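Local atomic coordinates of lytic Polysaccharide Monooxygenase (Phytophthora infestans, PDB entry 6Z5Y), a protein that probably cleaves pectin oxidatively at a copper centre, as a secreted lytic polysaccharide monooxygenase that drives plant infection by an oomycete pathogen. Residues Val56-Asp61 with Arg146-Leu150; Ser91-Val95 with Gly122-Ala128; Gly67-Thr73 with Tyr164-Ile168; Ala5-Pro9 with Ser80-Ser84. All coordinates share one frame; numbering follows the deposited sequence. Where two conformers were deposited one is given.

Interaction 1: residues Val56-Asp61 with Arg146-Leu150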
loop_
_atom_site.group_PDB
_atom_site.type_symbol
_atom_site.label_atom_id
_atom_site.label_comp_id
_atom_site.label_asym_id
_atom_site.label_seq_id
_atom_site.Cartn_x
_atom_site.Cartn_y
_atom_site.Cartn_z
ATOM N N VAL A 56 8.460 0.223 -1.517
ATOM C CA VAL A 56 7.808 0.927 -0.395
ATOM C C VAL A 56 8.000 0.152 0.909
ATOM O O VAL A 56 8.181 0.786 1.954
ATOM C CB VAL A 56 6.339 1.233 -0.712
ATOM C CG1 VAL A 56 5.708 2.027 0.414
ATOM C CG2 VAL A 56 6.203 2.010 -2.012
ATOM N N ARG A 57 7.957 -1.169 0.854
ATOM C CA ARG A 57 8.149 -1.945 2.078
ATOM C C ARG A 57 9.508 -1.629 2.688
ATOM O O ARG A 57 9.606 -1.476 3.927
ATOM C CB ARG A 57 8.029 -3.444 1.788
ATOM C CG ARG A 57 8.221 -4.273 3.040
ATOM C CD ARG A 57 7.889 -5.732 2.788
ATOM N NE ARG A 57 7.904 -6.443 4.066
ATOM C CZ ARG A 57 7.545 -7.720 4.200
ATOM N NH1 ARG A 57 7.250 -8.427 3.130
ATOM N NH2 ARG A 57 7.430 -8.269 5.395
ATOM N N SER A 58 10.543 -1.542 1.877
ATOM C CA SER A 58 11.927 -1.266 2.330
ATOM C C SER A 58 12.006 0.147 2.914
ATOM O O SER A 58 12.804 0.412 3.791
ATOM C CB SER A 58 12.914 -1.429 1.197
ATOM O OG SER A 58 12.959 -2.791 0.768
ATOM N N LEU A 59 11.263 1.070 2.322
ATOM C CA LEU A 59 11.222 2.462 2.806
ATOM C C LEU A 59 10.589 2.542 4.193
ATOM O O LEU A 59 11.073 3.285 5.061
ATOM C CB LEU A 59 10.460 3.328 1.807
ATOM C CG LEU A 59 10.225 4.791 2.178
ATOM C CD1 LEU A 59 11.544 5.532 2.242
ATOM C CD2 LEU A 59 9.279 5.404 1.168
ATOM N N MET A 60 9.504 1.815 4.372
ATOM C CA MET A 60 8.691 1.966 5.601
ATOM C C MET A 60 9.144 1.040 6.739
ATOM O O MET A 60 9.128 1.484 7.900
ATOM C CB MET A 60 7.213 1.725 5.302
ATOM C CG MET A 60 6.628 2.749 4.358
ATOM S SD MET A 60 4.849 2.637 4.350
ATOM C CE MET A 60 4.451 3.908 3.155
ATOM N N ASP A 61 9.439 -0.222 6.457
ATOM C CA ASP A 61 9.656 -1.193 7.532
ATOM C C ASP A 61 10.835 -0.750 8.400
ATOM O O ASP A 61 11.922 -0.467 7.913
ATOM C CB ASP A 61 9.953 -2.568 6.970
ATOM C CG ASP A 61 8.764 -3.409 6.568
ATOM O OD1 ASP A 61 7.603 -2.938 6.701
ATOM O OD2 ASP A 61 9.014 -4.580 6.177
ATOM N N ARG A 146 0.736 -8.208 3.042
ATOM C CA ARG A 146 1.058 -6.844 3.459
ATOM C C ARG A 146 0.899 -5.915 2.283
ATOM O O ARG A 146 1.432 -6.164 1.193
ATOM C CB ARG A 146 2.451 -6.751 4.062
ATOM C CG ARG A 146 2.546 -7.452 5.411
ATOM C CD ARG A 146 3.923 -7.319 6.029
ATOM N NE ARG A 146 4.019 -7.929 7.358
ATOM C CZ ARG A 146 4.266 -9.218 7.602
ATOM N NH1 ARG A 146 4.483 -10.074 6.611
ATOM N NH2 ARG A 146 4.321 -9.655 8.850
ATOM N N PHE A 147 0.166 -4.840 2.517
ATOM C CA PHE A 147 -0.040 -3.751 1.540
ATOM C C PHE A 147 0.691 -2.532 2.035
ATOM O O PHE A 147 0.586 -2.188 3.234
ATOM C CB PHE A 147 -1.534 -3.469 1.427
ATOM C CG PHE A 147 -1.908 -2.297 0.565
ATOM C CD1 PHE A 147 -1.681 -2.350 -0.795
ATOM C CD2 PHE A 147 -2.410 -1.129 1.111
ATOM C CE1 PHE A 147 -2.068 -1.272 -1.596
ATOM C CE2 PHE A 147 -2.775 -0.057 0.320
ATOM C CZ PHE A 147 -2.601 -0.131 -1.034
ATOM N N TYR A 148 1.370 -1.867 1.129
ATOM C CA TYR A 148 2.053 -0.592 1.395
ATOM C C TYR A 148 1.680 0.371 0.288
ATOM O O TYR A 148 1.796 0.008 -0.895
ATOM C CB TYR A 148 3.555 -0.781 1.406
ATOM C CG TYR A 148 4.095 -1.729 2.442
ATOM C CD1 TYR A 148 4.136 -3.090 2.240
ATOM C CD2 TYR A 148 4.595 -1.237 3.647
ATOM C CE1 TYR A 148 4.647 -3.939 3.236
ATOM C CE2 TYR A 148 5.104 -2.057 4.635
ATOM C CZ TYR A 148 5.126 -3.415 4.429
ATOM O OH TYR A 148 5.649 -4.280 5.371
ATOM N N TRP A 149 1.372 1.585 0.672
ATOM C CA TRP A 149 1.041 2.635 -0.304
ATOM C C TRP A 149 1.626 3.942 0.232
ATOM O O TRP A 149 1.324 4.343 1.367
ATOM C CB TRP A 149 -0.471 2.742 -0.487
ATOM C CG TRP A 149 -0.985 3.805 -1.404
ATOM C CD1 TRP A 149 -0.380 4.341 -2.497
ATOM C CD2 TRP A 149 -2.289 4.397 -1.318
ATOM N NE1 TRP A 149 -1.207 5.264 -3.077
ATOM C CE2 TRP A 149 -2.403 5.291 -2.398
ATOM C CE3 TRP A 149 -3.373 4.227 -0.452
ATOM C CZ2 TRP A 149 -3.570 6.039 -2.613
ATOM C CZ3 TRP A 149 -4.506 4.972 -0.656
ATOM C CH2 TRP A 149 -4.611 5.864 -1.716
ATOM N N LEU A 150 2.481 4.556 -0.567
ATOM C CA LEU A 150 2.993 5.902 -0.269
ATOM C C LEU A 150 2.248 6.877 -1.151
ATOM O O LEU A 150 2.532 7.001 -2.354
ATOM C CB LEU A 150 4.480 5.939 -0.546
ATOM C CG LEU A 150 5.152 7.235 -0.113
ATOM C CD1 LEU A 150 5.240 7.301 1.385
ATOM C CD2 LEU A 150 6.479 7.442 -0.771
#
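Helix 56-60 lies across strand 146-150 at nearly a right angle (82° between their axes, 8.4 Å apart at closest), with Val56 and Tyr148 nearest in the backbone register. This is helix-on-sheet packing: the short helix covers one side of strand 143-155, an inner strand of the five-stranded antiparallel sheet of the lytic polysaccharide monooxygenase domain, the copper-binding part of a longer protein, while Trp149 turns to the other side, near the copper. Tyr148 carries the contact. Its ring lies flat beneath the first turn of the helix, and Arg57 CA sits 3.8 Å from the ring centroid, almost on the normal, in a CH-pi contact. Met60 takes the ring edge instead: SD lies 3.9 Å from Tyr148 CD2, close to the ring plane, a Met-aromatic contact. The extended thioether then carries CE on to Leu150 CD1, which it meets at 3.9 Å, and Val56 CG1 packs against Tyr148 CB. Arg57, with CG anti to the backbone N (chi1 -180°), runs its extended chain over the hydroxyl end of the ring. There NE forms a salt bridge with Asp61 OD2, just past the end of the helix, at 3.0 Å and nearly in the guanidinium plane, and NH1 goes to the carbonyl of Asp105. Arg146 CD lies over one face of this guanidinium; the two like charges are close, and Asp61 would be expected to ease their repulsion. The carboxylate thus joins both segments, one oxygen holding Arg57 and the other receiving the proton of Tyr148 OH on its syn side, with OH and Asp61 OD1 2.7 Å apart.

Interaction 2: residues Ser91-Val95 with Gly122-Ala128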
loop_
_atom_site.group_PDB
_atom_site.type_symbol
_atom_site.label_atom_id
_atom_site.label_comp_id
_atom_site.label_asym_id
_atom_site.label_seq_id
_atom_site.Cartn_x
_atom_site.Cartn_y
_atom_site.Cartn_z
ATOM N N SER A 91 -10.984 -0.807 -0.806
ATOM C CA SER A 91 -12.254 -0.459 -0.138
ATOM C C SER A 91 -13.000 0.627 -0.909
ATOM O O SER A 91 -14.192 0.805 -0.642
ATOM C CB SER A 91 -12.002 -0.010 1.293
ATOM O OG SER A 91 -11.270 1.210 1.316
ATOM N N ARG A 92 -12.325 1.308 -1.818
ATOM C CA ARG A 92 -12.858 2.448 -2.560
ATOM C C ARG A 92 -11.956 2.612 -3.762
ATOM O O ARG A 92 -11.047 1.779 -4.002
ATOM C CB ARG A 92 -12.910 3.695 -1.660
ATOM C CG ARG A 92 -11.547 4.081 -1.098
ATOM C CD ARG A 92 -11.492 5.507 -0.575
ATOM N NE ARG A 92 -12.467 5.708 0.501
ATOM C CZ ARG A 92 -13.049 6.867 0.790
ATOM N NH1 ARG A 92 -12.733 7.955 0.134
ATOM N NH2 ARG A 92 -13.968 6.873 1.723
ATOM N N GLY A 93 -12.168 3.670 -4.520
ATOM C CA GLY A 93 -11.231 4.041 -5.571
ATOM C C GLY A 93 -9.994 4.683 -5.009
ATOM O O GLY A 93 -9.988 5.122 -3.837
ATOM N N ILE A 94 -8.986 4.795 -5.842
ATOM C CA ILE A 94 -7.708 5.396 -5.431
ATOM C C ILE A 94 -7.626 6.837 -5.953
ATOM O O ILE A 94 -7.712 7.035 -7.174
ATOM C CB ILE A 94 -6.531 4.537 -5.913
ATOM C CG1 ILE A 94 -6.545 3.154 -5.267
ATOM C CG2 ILE A 94 -5.232 5.282 -5.685
ATOM C CD1 ILE A 94 -5.554 2.195 -5.876
ATOM N N VAL A 95 -7.487 7.805 -5.045
ATOM C CA VAL A 95 -7.566 9.233 -5.423
ATOM C C VAL A 95 -6.291 9.965 -5.116
ATOM O O VAL A 95 -6.314 11.184 -5.218
ATOM C CB VAL A 95 -8.759 9.970 -4.766
ATOM C CG1 VAL A 95 -10.076 9.284 -5.011
ATOM C CG2 VAL A 95 -8.512 10.233 -3.276
ATOM N N GLY A 122 -9.303 7.049 -10.785
ATOM C CA GLY A 122 -8.961 8.334 -10.147
ATOM C C GLY A 122 -10.094 8.901 -9.308
ATOM O O GLY A 122 -9.837 9.920 -8.595
ATOM N N THR A 123 -11.246 8.209 -9.290
ATOM C CA THR A 123 -12.443 8.562 -8.505
ATOM C C THR A 123 -12.520 7.636 -7.310
ATOM O O THR A 123 -12.161 6.434 -7.454
ATOM C CB THR A 123 -13.765 8.480 -9.300
ATOM O OG1 THR A 123 -14.273 7.161 -9.531
ATOM C CG2 THR A 123 -13.667 9.197 -10.639
ATOM N N GLN A 124 -13.020 8.141 -6.186
ATOM C CA GLN A 124 -13.224 7.268 -5.017
ATOM C C GLN A 124 -14.415 6.358 -5.266
ATOM O O GLN A 124 -14.509 5.327 -4.603
ATOM C CB GLN A 124 -13.422 8.067 -3.737
ATOM C CG GLN A 124 -14.644 8.956 -3.751
ATOM C CD GLN A 124 -14.415 10.035 -2.750
ATOM O OE1 GLN A 124 -13.578 10.884 -2.951
ATOM N NE2 GLN A 124 -15.111 9.913 -1.644
ATOM N N GLN A 125 -15.330 6.719 -6.158
ATOM C CA GLN A 125 -16.600 5.998 -6.390
ATOM C C GLN A 125 -16.338 4.638 -7.035
ATOM O O GLN A 125 -17.063 3.688 -6.738
ATOM C CB GLN A 125 -17.498 6.827 -7.295
ATOM C CG GLN A 125 -18.086 8.083 -6.645
ATOM C CD GLN A 125 -17.186 9.284 -6.658
ATOM O OE1 GLN A 125 -15.992 9.250 -6.918
ATOM N NE2 GLN A 125 -17.775 10.436 -6.389
ATOM N N THR A 126 -15.368 4.561 -7.921
ATOM C CA THR A 126 -15.097 3.292 -8.654
ATOM C C THR A 126 -14.126 2.444 -7.846
ATOM O O THR A 126 -13.019 2.890 -7.594
ATOM C CB THR A 126 -14.509 3.590 -10.022
ATOM O OG1 THR A 126 -15.489 4.332 -10.739
ATOM C CG2 THR A 126 -14.190 2.334 -10.792
ATOM N N ILE A 127 -14.513 1.245 -7.474
ATOM C CA ILE A 127 -13.645 0.406 -6.643
ATOM C C ILE A 127 -12.363 0.053 -7.395
ATOM O O ILE A 127 -12.426 -0.395 -8.526
ATOM C CB ILE A 127 -14.397 -0.853 -6.217
ATOM C CG1 ILE A 127 -15.703 -0.516 -5.510
ATOM C CG2 ILE A 127 -13.512 -1.760 -5.385
ATOM C CD1 ILE A 127 -15.573 0.393 -4.338
ATOM N N ALA A 128 -11.223 0.261 -6.755
ATOM C CA ALA A 128 -9.936 -0.143 -7.327
ATOM C C ALA A 128 -9.708 -1.635 -7.105
ATOM O O ALA A 128 -9.952 -2.136 -6.026
ATOM C CB ALA A 128 -8.799 0.659 -6.736
HETATM O O HOH W 1 -14.098 10.168 1.204
#
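Two backbone hydrogen bonds join Arg92-Gly93 to the loop 122-128: Gly93 N gives to Gln124 O at 2.9 Å, and Ala128 N gives to Arg92 O at 3.1 Å. Both are nearly straight at the hydrogen (164° and 173°), yet each donor stands well above the plane of the carbonyl it meets. Gly93 is pressed close to the other loop, its CA against the carbonyl oxygens of Thr123 and Thr126 in a tight approach that glycine permits; the one to Thr123 O, at 3.2 Å, is a CA-H...O contact. The loop that receives it is braced from within by an ST motif, Thr126 N giving to Thr123 OG1, and both threonine hydroxyls are also bonded to Asp121. Farther out, Arg92 and Gln124 lie side by side and point the same way, their guanidinium and amide planes 47° apart. Water 1, at the edge of the guanidinium, accepts from Arg92 NH1 at 2.8 Å and weakly from Gln124 NE2, so two donors that cannot bond each other share one acceptor. Apolar groups fill the flanks. Ile94 CG1 meets Ala128 CB at 3.7 Å; Ile127 brings CD1 to 3.8 Å from Arg92 CA; and Val95 CG1 rests against the backbone from Gly122 to Gln124. Val95 also lies next to the copper ligand His96. The polar centre of the contact is thus made by backbone atoms around a residue without a side chain, which is consistent with holding the loop just before His96 in place.

Interaction 3: residues Gly67-Thr73 with Tyr164-Ile168; sequences GEECGFT and YKNCI
The flat amide of Asn166 meets Thr73 through ND2, 3.7 Å from Thr73 CG2, the two side chains crossing at about a right angle; OD1 accepts from Ile4 N, and ND2 bonds weakly to Lys165 O. The Phe72 ring has water 2 at its edge, in plane; this water accepts from Phe72 N and donates to Lys165 O, bridging the loop to the strand. Covalently, the Cys70-Cys167 disulfide clamps the segments, its SG atoms 2.0 Å apart and chi3 -81°. Beside it Thr73 OG1 works both ways, donating to Cys70 O on a lone pair and accepting from Cys167 N at 2.8 Å; chi1 of 66° puts it where it reaches both partners. At the other end Lys165, bent at chi3, brings NZ to Glu68 O at 2.8 Å. Gly71 N closes the type II turn onto that same oxygen from the opposite face of its plane, and Phe66 O gives the ammonium a further acceptor. Glycine at 71 suits the positive phi of the following type II' turn. The loop thus covers strand 158-170, which pairs with 143-155 and 21-23 in the five-stranded sheet; Lys165 packs on Tyr148, while the copper-site residue Tyr164 turns away from the loop and stacks on Trp149.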
loop_
_atom_site.group_PDB
_atom_site.type_symbol
_atom_site.label_atom_id
_atom_site.label_comp_id
_atom_site.label_asym_id
_atom_site.label_seq_id
_atom_site.Cartn_x
_atom_site.Cartn_y
_atom_site.Cartn_z
ATOM N N GLY A 67 5.602 5.140 11.331
ATOM C CA GLY A 67 4.605 4.748 12.319
ATOM C C GLY A 67 4.442 3.250 12.433
ATOM O O GLY A 67 5.209 2.445 11.903
ATOM N N GLU A 68 3.390 2.871 13.147
ATOM C CA GLU A 68 3.131 1.503 13.621
ATOM C C GLU A 68 3.156 0.521 12.439
ATOM O O GLU A 68 2.453 0.737 11.418
ATOM C CB GLU A 68 1.731 1.461 14.244
ATOM C CG GLU A 68 1.624 1.793 15.718
ATOM C CD GLU A 68 0.244 1.358 16.190
ATOM O OE1 GLU A 68 -0.049 0.139 16.118
ATOM O OE2 GLU A 68 -0.549 2.240 16.558
ATOM N N GLU A 69 3.787 -0.613 12.656
ATOM C CA GLU A 69 3.680 -1.773 11.770
ATOM C C GLU A 69 2.192 -2.140 11.616
ATOM O O GLU A 69 1.472 -2.116 12.581
ATOM C CB GLU A 69 4.472 -2.930 12.418
ATOM C CG GLU A 69 4.637 -4.108 11.516
ATOM C CD GLU A 69 5.469 -5.253 12.029
ATOM O OE1 GLU A 69 6.010 -5.147 13.146
ATOM O OE2 GLU A 69 5.513 -6.282 11.325
ATOM N N CYS A 70 1.800 -2.445 10.405
ATOM C CA CYS A 70 0.448 -2.908 10.073
ATOM C C CYS A 70 -0.609 -1.812 10.203
ATOM O O CYS A 70 -1.781 -2.061 9.945
ATOM C CB CYS A 70 0.047 -4.136 10.871
ATOM S SG CYS A 70 1.118 -5.553 10.510
ATOM N N GLY A 71 -0.226 -0.583 10.555
ATOM C CA GLY A 71 -1.253 0.456 10.685
ATOM C C GLY A 71 -2.302 0.070 11.692
ATOM O O GLY A 71 -1.994 -0.373 12.806
ATOM N N PHE A 72 -3.560 0.242 11.299
ATOM C CA PHE A 72 -4.735 -0.035 12.142
ATOM C C PHE A 72 -5.147 -1.495 12.047
ATOM O O PHE A 72 -6.053 -1.894 12.778
ATOM C CB PHE A 72 -5.874 0.892 11.735
ATOM C CG PHE A 72 -5.564 2.357 11.822
ATOM C CD1 PHE A 72 -5.745 3.051 12.989
ATOM C CD2 PHE A 72 -5.097 3.062 10.731
ATOM C CE1 PHE A 72 -5.493 4.418 13.043
ATOM C CE2 PHE A 72 -4.825 4.414 10.779
ATOM C CZ PHE A 72 -5.020 5.101 11.950
ATOM N N THR A 73 -4.552 -2.247 11.132
ATOM C CA THR A 73 -4.979 -3.618 10.895
ATOM C C THR A 73 -4.260 -4.542 11.851
ATOM O O THR A 73 -3.159 -4.267 12.333
ATOM C CB THR A 73 -4.755 -4.037 9.437
ATOM O OG1 THR A 73 -3.351 -4.078 9.141
ATOM C CG2 THR A 73 -5.492 -3.133 8.467
ATOM N N TYR A 164 0.054 4.369 3.999
ATOM C CA TYR A 164 -1.035 3.420 4.242
ATOM C C TYR A 164 -0.392 2.039 4.304
ATOM O O TYR A 164 0.384 1.660 3.417
ATOM C CB TYR A 164 -2.077 3.480 3.126
ATOM C CG TYR A 164 -2.755 4.812 2.999
ATOM C CD1 TYR A 164 -2.168 5.817 2.270
ATOM C CD2 TYR A 164 -3.972 5.066 3.617
ATOM C CE1 TYR A 164 -2.757 7.056 2.150
ATOM C CE2 TYR A 164 -4.557 6.327 3.533
ATOM C CZ TYR A 164 -3.950 7.313 2.776
ATOM O OH TYR A 164 -4.533 8.557 2.687
ATOM N N LYS A 165 -0.753 1.281 5.335
ATOM C CA LYS A 165 -0.262 -0.063 5.545
ATOM C C LYS A 165 -1.404 -0.934 6.004
ATOM O O LYS A 165 -2.149 -0.561 6.908
ATOM C CB LYS A 165 0.840 -0.080 6.604
ATOM C CG LYS A 165 2.163 0.472 6.134
ATOM C CD LYS A 165 3.173 0.651 7.237
ATOM C CE LYS A 165 2.947 1.939 7.990
ATOM N NZ LYS A 165 3.767 1.989 9.226
ATOM N N ASN A 166 -1.458 -2.142 5.423
ATOM C CA ASN A 166 -2.358 -3.184 5.945
ATOM C C ASN A 166 -1.550 -4.468 6.097
ATOM O O ASN A 166 -0.649 -4.754 5.297
ATOM C CB ASN A 166 -3.508 -3.483 4.981
ATOM C CG ASN A 166 -4.351 -2.309 4.543
ATOM O OD1 ASN A 166 -4.927 -2.386 3.455
ATOM N ND2 ASN A 166 -4.516 -1.282 5.360
ATOM N N CYS A 167 -1.938 -5.262 7.071
ATOM C CA CYS A 167 -1.479 -6.642 7.261
ATOM C C CYS A 167 -2.757 -7.469 7.333
ATOM O O CYS A 167 -3.593 -7.168 8.170
ATOM C CB CYS A 167 -0.687 -6.820 8.555
ATOM S SG CYS A 167 0.852 -5.891 8.517
ATOM N N ILE A 168 -2.846 -8.492 6.477
ATOM C CA ILE A 168 -4.064 -9.320 6.385
ATOM C C ILE A 168 -3.647 -10.772 6.380
ATOM O O ILE A 168 -3.073 -11.254 5.402
ATOM C CB ILE A 168 -4.882 -8.983 5.131
ATOM C CG1 ILE A 168 -5.218 -7.483 5.093
ATOM C CG2 ILE A 168 -6.134 -9.830 5.125
ATOM C CD1 ILE A 168 -5.988 -7.034 3.871
HETATM O O HOH W 2 -4.288 0.505 8.493
#

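Interaction 4: residues Ala5-Pro9 with Ser80-Ser84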
loop_
_atom_site.group_PDB
_atom_site.type_symbol
_atom_site.label_atom_id
_atom_site.label_comp_id
_atom_site.label_asym_id
_atom_site.label_seq_id
_atom_site.Cartn_x
_atom_site.Cartn_y
_atom_site.Cartn_z
ATOM N N ALA A 5 -9.865 -4.415 1.103
ATOM C CA ALA A 5 -11.115 -4.908 1.683
ATOM C C ALA A 5 -11.337 -6.389 1.410
ATOM O O ALA A 5 -12.069 -7.027 2.191
ATOM C CB ALA A 5 -12.269 -4.102 1.165
ATOM N N LYS A 6 -10.790 -6.918 0.349
ATOM C CA LYS A 6 -10.874 -8.338 -0.004
ATOM C C LYS A 6 -9.497 -8.729 -0.483
ATOM O O LYS A 6 -9.014 -8.157 -1.442
ATOM C CB LYS A 6 -11.909 -8.495 -1.098
ATOM C CG LYS A 6 -12.338 -9.907 -1.347
ATOM C CD LYS A 6 -13.476 -9.999 -2.323
ATOM C CE LYS A 6 -13.996 -11.404 -2.460
ATOM N NZ LYS A 6 -14.916 -11.500 -3.608
ATOM N N PRO A 7 -8.813 -9.666 0.170
ATOM C CA PRO A 7 -9.256 -10.386 1.373
ATOM C C PRO A 7 -9.460 -9.444 2.562
ATOM O O PRO A 7 -8.864 -8.369 2.633
ATOM C CB PRO A 7 -8.113 -11.374 1.609
ATOM C CG PRO A 7 -6.923 -10.704 1.011
ATOM C CD PRO A 7 -7.443 -9.992 -0.211
ATOM N N ALA A 8 -10.322 -9.860 3.478
ATOM C CA ALA A 8 -10.793 -8.942 4.519
ATOM C C ALA A 8 -9.774 -8.800 5.628
ATOM O O ALA A 8 -9.365 -9.780 6.263
ATOM C CB ALA A 8 -12.078 -9.445 5.088
ATOM N N PRO A 9 -9.442 -7.556 5.989
ATOM C CA PRO A 9 -8.626 -7.276 7.158
ATOM C C PRO A 9 -9.422 -7.420 8.456
ATOM O O PRO A 9 -10.632 -7.345 8.449
ATOM C CB PRO A 9 -8.287 -5.799 6.964
ATOM C CG PRO A 9 -9.519 -5.229 6.262
ATOM C CD PRO A 9 -9.966 -6.335 5.354
ATOM N N SER A 80 -8.217 -14.700 6.641
ATOM C CA SER A 80 -9.180 -14.597 5.541
ATOM C C SER A 80 -8.800 -15.529 4.406
ATOM O O SER A 80 -7.636 -15.822 4.190
ATOM C CB SER A 80 -9.256 -13.196 5.048
ATOM O OG SER A 80 -9.916 -12.390 6.001
ATOM N N GLU A 81 -9.783 -15.953 3.650
ATOM C CA GLU A 81 -9.507 -16.800 2.468
ATOM C C GLU A 81 -8.986 -15.949 1.322
ATOM O O GLU A 81 -9.490 -14.859 1.073
ATOM C CB GLU A 81 -10.786 -17.472 2.019
ATOM C CG GLU A 81 -11.224 -18.503 3.014
ATOM C CD GLU A 81 -10.365 -19.760 2.935
ATOM O OE1 GLU A 81 -9.926 -20.092 1.815
ATOM O OE2 GLU A 81 -10.108 -20.398 3.970
ATOM N N PRO A 82 -7.945 -16.404 0.601
ATOM C CA PRO A 82 -7.556 -15.683 -0.598
ATOM C C PRO A 82 -8.712 -15.625 -1.600
ATOM O O PRO A 82 -9.397 -16.613 -1.814
ATOM C CB PRO A 82 -6.363 -16.504 -1.125
ATOM C CG PRO A 82 -5.810 -17.230 0.088
ATOM C CD PRO A 82 -7.063 -17.547 0.889
ATOM N N PRO A 83 -8.930 -14.489 -2.291
ATOM C CA PRO A 83 -9.821 -14.470 -3.456
ATOM C C PRO A 83 -9.445 -15.557 -4.453
ATOM O O PRO A 83 -8.290 -15.905 -4.602
ATOM C CB PRO A 83 -9.626 -13.066 -4.036
ATOM C CG PRO A 83 -9.238 -12.247 -2.807
ATOM C CD PRO A 83 -8.347 -13.168 -2.024
ATOM N N SER A 84 -10.427 -16.022 -5.213
ATOM C CA SER A 84 -10.245 -17.124 -6.177
ATOM C C SER A 84 -10.003 -16.587 -7.594
ATOM O O SER A 84 -9.908 -17.423 -8.517
ATOM C CB SER A 84 -11.444 -18.054 -6.165
ATOM O OG SER A 84 -12.576 -17.362 -6.591
#
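Pro7 and Pro83 meet at about a right angle, ring CD against ring CD at 3.8 Å, with Pro83 CG 3.9 Å from Pro7 CD. Their puckers differ, C-gamma endo in Pro7 and exo in Pro83, and the contact falls on the CG-CD side of the Pro83 ring. Pro7 follows a cis peptide bond, which bends the chain sharply as it leaves strand 4-6. Its ring also faces the 80-84 segment through CB, 3.8 Å from Glu81 O and 4.1 Å from Ser80 CB. In the conformer given, Lys6 is extended, with CG opposite the backbone N across the CA-CB bond (chi1 -167°); this puts its CG 4.1 Å from Pro83 CG, and the aliphatic chain and the ring slide past each other in opposite directions. The one hydrogen bond between the segments comes from Ser80. Its OG stands beside its own backbone N (chi1 -72°), a setting that aims the hydroxyl at Ala8 O, to which it donates at 2.7 Å, in the carbonyl plane and on a lone pair. Ala8 CB lies 3.8 Å from Ser80 OG. Tyr135 packs against Pro7, Pro82 and Pro83, and the backbone of Ser80 is bonded to Pro169 and Thr171, so the 80-84 segment is also tied to the end of strand 158-170. The contact lies at the surface, away from the copper. It joins two extended, proline-rich connections at the edge of the three-stranded sheet, where Ala5 and Lys6 both face Thr89 in a classic beta bulge just before the cis-proline bend.

From the N terminus, residues 5-9 open interaction 4, which closes at 80-84, a loop of about seventy residues. Within it, 56-61 and then 67-73 begin interactions 1 and 3, which close only at 146-150 and 164-168, so both cross interaction 4 and each other. Interaction 2 opens and closes later, between 91-95 and 122-128, nested inside both of those long loops. The closing strands of interactions 1 and 3 are neighbours in the five-stranded sheet, joined by backbone bonds. Ile168 links interaction 3 to Pro7 and Ala8, Ser91 packs on Ala5, and Trp149 on Ile94, connecting both sheets and the loops flanking the copper site.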